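Local coordinates for CELL WALL surface anchor family protein (Streptococcus pneumoniae, PDB 3ZGH) that binds host keratin 10 through its basic MSCRAMM-type domain and thereby probably supports pneumococcal adhesion, at residues Val51-Gly55 / Ser56-Phe60. Numbering follows the deposited sequence.
Sequences VTNDG and SKLTF
Ser-56 gives its backbone N-H to Asp-54 OD1 at 2.8 Å, nearly in line with the C-O bond, just after the chain has turned at Gly-55. That glycine has a positive phi (91°), where a CB would press on the preceding carbonyl oxygen, and its N is bound by Asn-53 OD1 in an Asx turn. Lys-57 N reaches the same Asp-54 oxygen at 3.0 Å, from the opposite face of the carboxylate plane to Ser-56 N. Chi1 of 63° in Asp-54 tucks the carboxylate over the turn, and the bend at the end of the Lys-57 chain (chi4 -64°) swings NZ to the syn lone pair of OD2, a salt bridge of 2.9 Å. With both oxygens engaged, the carboxylate is restrained against rotation, while Lys-57 O accepts a longer bond from Asp-54 N. On the other face of the hairpin, Leu-58 sets CD2 against Asn-53 CB at 3.5 Å. Thr-59 then exchanges two backbone hydrogen bonds with Thr-52, and the threonine side chains lie on the same face as Lys-57. Phe-60 returns to the face of Leu-58, where Val-51 CG1 sits over its ring in a CH-pi contact, 4.2 Å from the centroid. Val-51 CG2 packs against CD1 of that ring. The whole forms the turn end of the antiparallel hairpin 43-53/57-65, flanked in the sheet by strands 28-38 and 154-162; Phe-60 stacks on Trp-159, and Phe-170 of strand 170-172 meets Val-51, Leu-58 and Phe-60.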
loop_
_atom_site.group_PDB
_atom_site.type_symbol
_atom_site.label_atom_id
_atom_site.label_comp_id
_atom_site.label_asym_id
_atom_site.label_seq_id
_atom_site.Cartn_x
_atom_site.Cartn_y
_atom_site.Cartn_z
ATOM N N VAL A 51 2.554 9.707 1.655
ATOM C CA VAL A 51 3.305 10.211 0.517
ATOM C C VAL A 51 4.020 11.531 0.902
ATOM O O VAL A 51 3.379 12.520 1.337
ATOM C CB VAL A 51 2.358 10.487 -0.664
ATOM C CG1 VAL A 51 3.155 10.857 -1.930
ATOM C CG2 VAL A 51 1.447 9.239 -0.917
ATOM N N THR A 52 5.346 11.508 0.784
ATOM C CA THR A 52 6.185 12.645 1.128
ATOM C C THR A 52 6.827 13.159 -0.152
ATOM O O THR A 52 7.372 12.396 -0.935
ATOM C CB THR A 52 7.291 12.227 2.104
ATOM O OG1 THR A 52 6.691 11.833 3.345
ATOM C CG2 THR A 52 8.236 13.394 2.408
ATOM N N ASN A 53 6.746 14.463 -0.345
ATOM C CA ASN A 53 7.373 15.163 -1.439
ATOM C C ASN A 53 8.441 16.051 -0.805
ATOM O O ASN A 53 8.110 16.986 -0.030
ATOM C CB ASN A 53 6.304 15.977 -2.130
ATOM C CG ASN A 53 6.841 16.845 -3.247
ATOM O OD1 ASN A 53 8.015 17.202 -3.274
ATOM N ND2 ASN A 53 5.944 17.243 -4.150
ATOM N N ASP A 54 9.714 15.753 -1.074
ATOM C CA ASP A 54 10.797 16.598 -0.559
ATOM C C ASP A 54 11.387 17.465 -1.653
ATOM O O ASP A 54 12.456 18.032 -1.473
ATOM C CB ASP A 54 11.895 15.756 0.069
ATOM C CG ASP A 54 12.572 14.821 -0.935
ATOM O OD1 ASP A 54 12.420 15.032 -2.152
ATOM O OD2 ASP A 54 13.250 13.866 -0.508
ATOM N N GLY A 55 10.696 17.567 -2.790
ATOM C CA GLY A 55 11.191 18.364 -3.908
ATOM C C GLY A 55 12.049 17.593 -4.918
ATOM O O GLY A 55 12.090 17.966 -6.078
ATOM N N SER A 56 12.720 16.530 -4.483
ATOM C CA SER A 56 13.525 15.697 -5.383
ATOM C C SER A 56 12.782 14.422 -5.785
ATOM O O SER A 56 12.921 13.952 -6.923
ATOM C CB SER A 56 14.838 15.304 -4.717
ATOM O OG SER A 56 15.630 16.466 -4.546
ATOM N N LYS A 57 12.000 13.873 -4.847
ATOM C CA LYS A 57 11.289 12.642 -5.092
ATOM C C LYS A 57 10.023 12.554 -4.257
ATOM O O LYS A 57 9.868 13.271 -3.233
ATOM C CB LYS A 57 12.192 11.452 -4.774
ATOM C CG LYS A 57 12.663 11.422 -3.314
ATOM C CD LYS A 57 13.693 10.331 -3.091
ATOM C CE LYS A 57 14.086 10.201 -1.617
ATOM N NZ LYS A 57 14.749 11.452 -1.141
ATOM N N LEU A 58 9.110 11.701 -4.693
ATOM C CA LEU A 58 8.014 11.295 -3.844
ATOM C C LEU A 58 8.419 9.984 -3.185
ATOM O O LEU A 58 8.960 9.096 -3.874
ATOM C CB LEU A 58 6.753 11.037 -4.655
ATOM C CG LEU A 58 6.065 12.204 -5.366
ATOM C CD1 LEU A 58 4.796 11.725 -6.118
ATOM C CD2 LEU A 58 5.729 13.332 -4.355
ATOM N N THR A 59 8.181 9.874 -1.881
ATOM C CA THR A 59 8.340 8.605 -1.162
ATOM C C THR A 59 6.958 8.116 -0.756
ATOM O O THR A 59 6.189 8.845 -0.105
ATOM C CB THR A 59 9.198 8.791 0.081
ATOM O OG1 THR A 59 10.474 9.308 -0.327
ATOM C CG2 THR A 59 9.400 7.453 0.872
ATOM N N PHE A 60 6.649 6.891 -1.158
ATOM C CA PHE A 60 5.373 6.254 -0.868
ATOM C C PHE A 60 5.587 5.150 0.173
ATOM O O PHE A 60 6.526 4.334 0.032
ATOM C CB PHE A 60 4.826 5.597 -2.147
ATOM C CG PHE A 60 4.319 6.552 -3.190
ATOM C CD1 PHE A 60 2.966 6.807 -3.308
ATOM C CD2 PHE A 60 5.189 7.166 -4.090
ATOM C CE1 PHE A 60 2.479 7.694 -4.298
ATOM C CE2 PHE A 60 4.713 7.992 -5.098
ATOM C CZ PHE A 60 3.358 8.279 -5.183
#